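Local coordinates for protein thymine dioxygenase (PDB 5C3P) that binds 2-oxoglutarate and a metal ion and probably works as a non-haem iron dioxygenase that oxidises thymine, at residues E61-T66 with Y289-F294; D118-Y123 with R192-P197. One frame throughout, in Å; residues are numbered along the deposited sequence.

Interaction 1 of 2, residues E61-T66 with Y289-F294. With AKG (2-oxoglutaric acid), chain F; EDO (1,2-ethanediol), chain G.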
loop_
_atom_site.group_PDB
_atom_site.type_symbol
_atom_site.label_atom_id
_atom_site.label_comp_id
_atom_site.label_asym_id
_atom_site.label_seq_id
_atom_site.Cartn_x
_atom_site.Cartn_y
_atom_site.Cartn_z
ATOM N N GLU A 61 -1.749 -7.647 15.433
ATOM C CA GLU A 61 -2.440 -6.858 16.460
ATOM C C GLU A 61 -1.440 -6.017 17.260
ATOM O O GLU A 61 -1.672 -4.844 17.539
ATOM C CB GLU A 61 -3.257 -7.765 17.397
ATOM C CG GLU A 61 -3.804 -7.043 18.634
ATOM C CD GLU A 61 -4.922 -7.778 19.376
ATOM O OE1 GLU A 61 -5.249 -8.939 19.043
ATOM O OE2 GLU A 61 -5.485 -7.180 20.325
ATOM N N HIS A 62 -0.318 -6.628 17.613
ATOM C CA HIS A 62 0.734 -5.960 18.366
ATOM C C HIS A 62 1.386 -4.816 17.581
ATOM O O HIS A 62 1.698 -3.765 18.142
ATOM C CB HIS A 62 1.795 -6.990 18.768
ATOM C CG HIS A 62 2.997 -6.391 19.413
ATOM N ND1 HIS A 62 2.966 -5.853 20.681
ATOM C CD2 HIS A 62 4.266 -6.245 18.968
ATOM C CE1 HIS A 62 4.168 -5.402 20.990
ATOM N NE2 HIS A 62 4.974 -5.627 19.968
ATOM N N VAL A 63 1.611 -5.031 16.292
ATOM C CA VAL A 63 2.141 -3.980 15.437
ATOM C C VAL A 63 1.145 -2.811 15.384
ATOM O O VAL A 63 1.540 -1.648 15.503
ATOM C CB VAL A 63 2.456 -4.503 14.021
ATOM C CG1 VAL A 63 2.788 -3.360 13.062
ATOM C CG2 VAL A 63 3.613 -5.484 14.059
ATOM N N PHE A 64 -0.141 -3.114 15.223
ATOM C CA PHE A 64 -1.170 -2.064 15.261
ATOM C C PHE A 64 -1.203 -1.332 16.608
ATOM O O PHE A 64 -1.331 -0.115 16.643
ATOM C CB PHE A 64 -2.560 -2.617 14.923
ATOM C CG PHE A 64 -2.864 -2.625 13.444
ATOM C CD1 PHE A 64 -2.339 -3.611 12.614
ATOM C CD2 PHE A 64 -3.664 -1.641 12.881
ATOM C CE1 PHE A 64 -2.611 -3.616 11.251
ATOM C CE2 PHE A 64 -3.940 -1.641 11.521
ATOM C CZ PHE A 64 -3.415 -2.626 10.703
ATOM N N ASN A 65 -1.097 -2.058 17.717
ATOM C CA ASN A 65 -1.085 -1.386 19.033
ATOM C C ASN A 65 0.132 -0.478 19.175
ATOM O O ASN A 65 0.050 0.621 19.708
ATOM C CB ASN A 65 -1.091 -2.399 20.170
ATOM C CG ASN A 65 -2.380 -3.202 20.251
ATOM O OD1 ASN A 65 -2.393 -4.297 20.813
ATOM N ND2 ASN A 65 -3.466 -2.667 19.718
ATOM N N THR A 66 1.260 -0.960 18.671
ATOM C CA THR A 66 2.505 -0.211 18.667
ATOM C C THR A 66 2.370 1.049 17.820
ATOM O O THR A 66 2.830 2.118 18.216
ATOM C CB THR A 66 3.655 -1.105 18.165
ATOM O OG1 THR A 66 3.731 -2.276 18.992
ATOM C CG2 THR A 66 4.982 -0.381 18.220
ATOM N N TYR A 289 -6.929 2.838 11.795
ATOM C CA TYR A 289 -5.539 2.500 11.561
ATOM C C TYR A 289 -5.416 1.555 10.382
ATOM O O TYR A 289 -6.206 0.611 10.237
ATOM C CB TYR A 289 -4.948 1.814 12.787
ATOM C CG TYR A 289 -4.909 2.714 13.977
ATOM C CD1 TYR A 289 -3.820 3.547 14.190
ATOM C CD2 TYR A 289 -5.970 2.766 14.869
ATOM C CE1 TYR A 289 -3.776 4.398 15.267
ATOM C CE2 TYR A 289 -5.935 3.615 15.958
ATOM C CZ TYR A 289 -4.829 4.427 16.145
ATOM O OH TYR A 289 -4.760 5.285 17.208
ATOM N N SER A 290 -4.406 1.814 9.556
ATOM C CA SER A 290 -4.002 0.892 8.511
ATOM C C SER A 290 -2.497 0.950 8.387
ATOM O O SER A 290 -1.845 1.860 8.922
ATOM C CB SER A 290 -4.659 1.260 7.175
ATOM O OG SER A 290 -4.152 2.492 6.716
ATOM N N ILE A 291 -1.955 -0.035 7.686
ATOM C CA ILE A 291 -0.524 -0.151 7.444
ATOM C C ILE A 291 -0.340 -0.609 6.002
ATOM O O ILE A 291 -0.837 -1.668 5.624
ATOM C CB ILE A 291 0.145 -1.167 8.400
ATOM C CG1 ILE A 291 0.006 -0.712 9.856
ATOM C CG2 ILE A 291 1.627 -1.329 8.068
ATOM C CD1 ILE A 291 0.462 -1.736 10.871
ATOM N N ALA A 292 0.335 0.222 5.208
ATOM C CA ALA A 292 0.653 -0.083 3.819
ATOM C C ALA A 292 2.146 -0.364 3.672
ATOM O O ALA A 292 2.979 0.420 4.107
ATOM C CB ALA A 292 0.255 1.076 2.916
ATOM N N TYR A 293 2.481 -1.477 3.044
ATOM C CA TYR A 293 3.870 -1.812 2.803
ATOM C C TYR A 293 4.074 -1.773 1.305
ATOM O O TYR A 293 3.585 -2.648 0.584
ATOM C CB TYR A 293 4.175 -3.190 3.381
ATOM C CG TYR A 293 5.623 -3.592 3.318
ATOM C CD1 TYR A 293 6.528 -3.161 4.272
ATOM C CD2 TYR A 293 6.081 -4.419 2.305
ATOM C CE1 TYR A 293 7.864 -3.555 4.216
ATOM C CE2 TYR A 293 7.405 -4.814 2.238
ATOM C CZ TYR A 293 8.285 -4.387 3.202
ATOM O OH TYR A 293 9.586 -4.780 3.123
ATOM N N PHE A 294 4.737 -0.716 0.851
ATOM C CA PHE A 294 4.926 -0.452 -0.565
ATOM C C PHE A 294 6.167 -1.183 -1.025
ATOM O O PHE A 294 7.287 -0.896 -0.554
ATOM C CB PHE A 294 5.069 1.047 -0.828
ATOM C CG PHE A 294 3.862 1.842 -0.429
ATOM C CD1 PHE A 294 2.722 1.856 -1.230
ATOM C CD2 PHE A 294 3.856 2.575 0.753
ATOM C CE1 PHE A 294 1.605 2.589 -0.857
ATOM C CE2 PHE A 294 2.745 3.312 1.129
ATOM C CZ PHE A 294 1.613 3.320 0.327
HETATM C C1 AKG F . -2.009 4.470 0.545
HETATM O O1 AKG F . -1.438 4.354 -0.562
HETATM O O2 AKG F . -1.443 5.034 1.512
HETATM C C2 AKG F . -3.376 3.939 0.687
HETATM O O5 AKG F . -4.016 3.607 -0.310
HETATM C C3 AKG F . -3.983 3.809 2.069
HETATM C C4 AKG F . -5.217 2.913 2.063
HETATM C C5 AKG F . -5.738 2.628 3.453
HETATM O O3 AKG F . -6.547 1.686 3.581
HETATM O O4 AKG F . -5.392 3.344 4.419
HETATM C C1 EDO G . -0.540 -6.309 21.864
HETATM O O1 EDO G . 0.526 -5.431 22.248
HETATM C C2 EDO G . -0.111 -7.772 21.946
HETATM O O2 EDO G . -1.004 -8.604 21.187
#

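Interaction 2 of 2, residues D118-Y123 with R192-P197. With AKG (2-oxoglutaric acid), chain F.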
loop_
_atom_site.group_PDB
_atom_site.type_symbol
_atom_site.label_atom_id
_atom_site.label_comp_id
_atom_site.label_asym_id
_atom_site.label_seq_id
_atom_site.Cartn_x
_atom_site.Cartn_y
_atom_site.Cartn_z
ATOM N N ASP A 118 -5.997 15.291 3.054
ATOM C CA ASP A 118 -6.331 14.020 3.696
ATOM C C ASP A 118 -6.344 14.190 5.216
ATOM O O ASP A 118 -5.453 14.815 5.782
ATOM C CB ASP A 118 -5.311 12.945 3.318
ATOM C CG ASP A 118 -5.403 12.523 1.850
ATOM O OD1 ASP A 118 -6.310 12.995 1.141
ATOM O OD2 ASP A 118 -4.569 11.689 1.413
ATOM N N ILE A 119 -7.360 13.637 5.864
ATOM C CA ILE A 119 -7.460 13.691 7.317
ATOM C C ILE A 119 -6.701 12.486 7.879
ATOM O O ILE A 119 -7.289 11.483 8.284
ATOM C CB ILE A 119 -8.924 13.706 7.799
ATOM C CG1 ILE A 119 -9.721 14.782 7.047
ATOM C CG2 ILE A 119 -8.986 13.974 9.299
ATOM C CD1 ILE A 119 -11.216 14.528 7.037
ATOM N N LYS A 120 -5.384 12.604 7.891
ATOM C CA LYS A 120 -4.524 11.474 8.209
ATOM C C LYS A 120 -3.143 11.938 8.601
ATOM O O LYS A 120 -2.738 13.045 8.283
ATOM C CB LYS A 120 -4.397 10.543 6.993
ATOM C CG LYS A 120 -3.525 11.097 5.876
ATOM C CD LYS A 120 -3.380 10.132 4.707
ATOM C CE LYS A 120 -2.183 10.499 3.843
ATOM N NZ LYS A 120 -2.103 9.693 2.591
ATOM N N GLU A 121 -2.417 11.070 9.283
ATOM C CA GLU A 121 -0.992 11.274 9.502
ATOM C C GLU A 121 -0.296 9.942 9.240
ATOM O O GLU A 121 -0.947 8.887 9.186
ATOM C CB GLU A 121 -0.725 11.795 10.911
ATOM C CG GLU A 121 -1.293 10.927 12.021
ATOM C CD GLU A 121 -1.157 11.554 13.399
ATOM O OE1 GLU A 121 -0.387 12.522 13.563
ATOM O OE2 GLU A 121 -1.823 11.074 14.332
ATOM N N SER A 122 1.011 9.984 9.036
ATOM C CA SER A 122 1.729 8.773 8.690
ATOM C C SER A 122 3.159 8.768 9.199
ATOM O O SER A 122 3.685 9.782 9.656
ATOM C CB SER A 122 1.665 8.495 7.173
ATOM O OG SER A 122 2.490 9.372 6.444
ATOM N N TYR A 123 3.747 7.581 9.173
ATOM C CA TYR A 123 5.114 7.378 9.600
ATOM C C TYR A 123 5.711 6.321 8.706
ATOM O O TYR A 123 5.222 5.198 8.649
ATOM C CB TYR A 123 5.181 6.949 11.060
ATOM C CG TYR A 123 6.598 6.804 11.582
ATOM C CD1 TYR A 123 7.326 7.911 12.003
ATOM C CD2 TYR A 123 7.211 5.559 11.652
ATOM C CE1 TYR A 123 8.622 7.778 12.483
ATOM C CE2 TYR A 123 8.506 5.421 12.134
ATOM C CZ TYR A 123 9.205 6.529 12.541
ATOM O OH TYR A 123 10.487 6.378 13.011
ATOM N N ARG A 192 4.612 1.977 5.639
ATOM C CA ARG A 192 3.896 3.190 6.031
ATOM C C ARG A 192 2.801 2.913 7.057
ATOM O O ARG A 192 1.774 2.308 6.736
ATOM C CB ARG A 192 3.276 3.877 4.812
ATOM C CG ARG A 192 2.557 5.194 5.148
ATOM C CD ARG A 192 1.740 5.720 3.980
ATOM N NE ARG A 192 2.564 6.399 2.997
ATOM C CZ ARG A 192 2.130 6.856 1.824
ATOM N NH1 ARG A 192 0.867 6.693 1.447
ATOM N NH2 ARG A 192 2.983 7.465 1.006
ATOM N N LEU A 193 3.003 3.393 8.278
ATOM C CA LEU A 193 1.952 3.378 9.297
ATOM C C LEU A 193 1.007 4.557 9.049
ATOM O O LEU A 193 1.468 5.676 8.846
ATOM C CB LEU A 193 2.553 3.496 10.688
ATOM C CG LEU A 193 3.719 2.549 11.012
ATOM C CD1 LEU A 193 4.228 2.820 12.421
ATOM C CD2 LEU A 193 3.314 1.097 10.860
ATOM N N LEU A 194 -0.298 4.299 9.067
ATOM C CA LEU A 194 -1.298 5.332 8.850
ATOM C C LEU A 194 -2.255 5.439 10.013
ATOM O O LEU A 194 -2.665 4.443 10.620
ATOM C CB LEU A 194 -2.105 5.066 7.581
ATOM C CG LEU A 194 -1.331 5.225 6.276
ATOM C CD1 LEU A 194 -1.829 4.265 5.205
ATOM C CD2 LEU A 194 -1.404 6.668 5.800
ATOM N N HIS A 195 -2.620 6.674 10.315
ATOM C CA HIS A 195 -3.581 6.946 11.357
ATOM C C HIS A 195 -4.534 7.984 10.822
ATOM O O HIS A 195 -4.114 9.078 10.450
ATOM C CB HIS A 195 -2.875 7.467 12.607
ATOM C CG HIS A 195 -3.804 7.956 13.682
ATOM N ND1 HIS A 195 -3.684 9.205 14.257
ATOM C CD2 HIS A 195 -4.853 7.364 14.299
ATOM C CE1 HIS A 195 -4.619 9.362 15.177
ATOM N NE2 HIS A 195 -5.339 8.256 15.226
ATOM N N TYR A 196 -5.809 7.631 10.770
ATOM C CA TYR A 196 -6.847 8.592 10.416
ATOM C C TYR A 196 -7.600 8.945 11.703
ATOM O O TYR A 196 -8.323 8.101 12.252
ATOM C CB TYR A 196 -7.777 7.986 9.370
ATOM C CG TYR A 196 -7.086 7.479 8.104
ATOM C CD1 TYR A 196 -6.526 6.205 8.053
ATOM C CD2 TYR A 196 -7.014 8.271 6.953
ATOM C CE1 TYR A 196 -5.899 5.737 6.898
ATOM C CE2 TYR A 196 -6.411 7.803 5.786
ATOM C CZ TYR A 196 -5.851 6.541 5.760
ATOM O OH TYR A 196 -5.247 6.070 4.607
ATOM N N PRO A 197 -7.403 10.170 12.226
ATOM C CA PRO A 197 -8.033 10.536 13.511
ATOM C C PRO A 197 -9.565 10.451 13.525
ATOM O O PRO A 197 -10.210 10.478 12.479
ATOM C CB PRO A 197 -7.621 11.999 13.716
ATOM C CG PRO A 197 -6.446 12.218 12.840
ATOM C CD PRO A 197 -6.515 11.229 11.717
HETATM C C1 AKG F . -2.009 4.470 0.545
HETATM O O1 AKG F . -1.438 4.354 -0.562
HETATM O O2 AKG F . -1.443 5.034 1.512
HETATM C C2 AKG F . -3.376 3.939 0.687
HETATM O O5 AKG F . -4.016 3.607 -0.310
HETATM C C3 AKG F . -3.983 3.809 2.069
HETATM C C4 AKG F . -5.217 2.913 2.063
HETATM C C5 AKG F . -5.738 2.628 3.453
HETATM O O3 AKG F . -6.547 1.686 3.581
HETATM O O4 AKG F . -5.392 3.344 4.419
HETATM O O HOH W 1 -9.656 10.814 9.710
HETATM O O HOH W 2 -2.895 7.382 2.798
#

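Interaction 1 of 2, residues E61-T66 with Y289-F294
Helix 57-71 lies against the core sheet of the dioxygenase fold, where Phe64 and Val63 meet Tyr289 and Ile291 of strand 284-295. The two short segments run steeply across one another, at 109° between their N-to-C directions. With the axes 9.4 Å apart at closest approach, the backbones do not meet, and the helix reaches the strand through its side chains, without a hydrogen bond. The Phe64 ring carries the contact. Ile291 CD1 sits over one face of the Phe64 ring, offset toward the rim, in a CH-pi contact 3.9 Å from the ring centroid. Ile291 CD1 can reach so far because CG1 is anti to the carbonyl carbon (chi1 -62°) and the chain then runs on extended. Ile291 CD1 also meets Val63 CG1 at 3.6 Å, so one isoleucine end joins two neighbouring helix residues. At the ring edge, Phe64 CE2 comes within 3.4 Å of Tyr289 O, near the ring plane. Beside it, Phe64 CD2 packs on Tyr289 CB at 3.7 Å, the two side chains running past each other in opposite directions. The strand belongs to the double-stranded beta-helix of 2-oxoglutarate oxygenases, and its two faces do different work. Ile291 points to the helix, while Ser290 points away from it and donates from OG to 2-oxoglutarate O4 at 2.7 Å. Further along, the edge of the Phe294 ring faces the cosubstrate's other carboxylate, CZ lying 3.3 Å from O1. Phe64 also touches Phe226 of strand 222-227, which extends the apolar seam to a second strand.

Interaction 2 of 2, residues D118-Y123 with R192-P197
Glu121 and His195 face each other in an antiparallel strand pairing, tied by both backbone and side chain. Among the backbone bonds, Glu121 N to His195 O measures 2.9 Å, and the reverse bond closes this hydrogen-bonded pair. Tyr123 and Leu193 form a second such pair, with Ser122 opposite Leu194 as the non-hydrogen-bonded pair between them. The side-chain bond is short, His195 ND1 giving its proton to Glu121 OE2 at 2.6 Å and 155°. It uses the anti lone pair of OE2 and lies close to the imidazole plane. Glu121 OE1 turns to Lys78 and Tyr92, so both carboxylate oxygens are engaged. Apolar contacts flank the pairing: Lys120 runs alongside Tyr196 in the same direction, with CB 3.5 Å from Tyr196 CD2, and Tyr123 CD2 meets Leu193 CD1 at 4.1 Å. Polar contacts to 2-oxoglutarate come from strand 192-196. Tyr196 OH donates to 2-oxoglutarate O4 at 2.7 Å, and Arg192 NH1 makes a weak bond to O2 of its other carboxylate, bent to 128°. The Arg192 chain leaves the backbone extended, then bends at chi3 (-80°), which carries NH1 to that oxygen. Lys120 NZ gives a hydrogen bond to a water, which in turn donates to Tyr196 OH and to 2-oxoglutarate O2. A phenylalanine in place of Tyr196 would probably leave O4 without one of its donors and the water without one of its acceptors. Arg192, and Lys120 through water, would probably offset the charge of the O2 carboxylate, while the Tyr196 hydroxyl serves the other.

Strands 284-295 and 190-200 are neighbours in one sheet, so interaction 1 and interaction 2, with centres 11 Å apart, share a backbone seam. Ala292 O lies 2.7 Å from Arg192 N, and Ser290 O lies 2.9 Å from Leu194 N, both probable hydrogen bonds. On the side away from the cosubstrate, the rings of Tyr289 and His195 stack, CE1 of the first 3.3 Å from CD2 of the second. On the other, the two contacts converge on 2-oxoglutarate: Ser290 and Tyr196 supply two hydroxyls to O4, and Arg288 gives the cosubstrate a further hydrogen bond. The side chain of Arg192 is about 6 Å from a bound nickel ion. The side chain of Ser290 is about 9 Å from the same nickel ion.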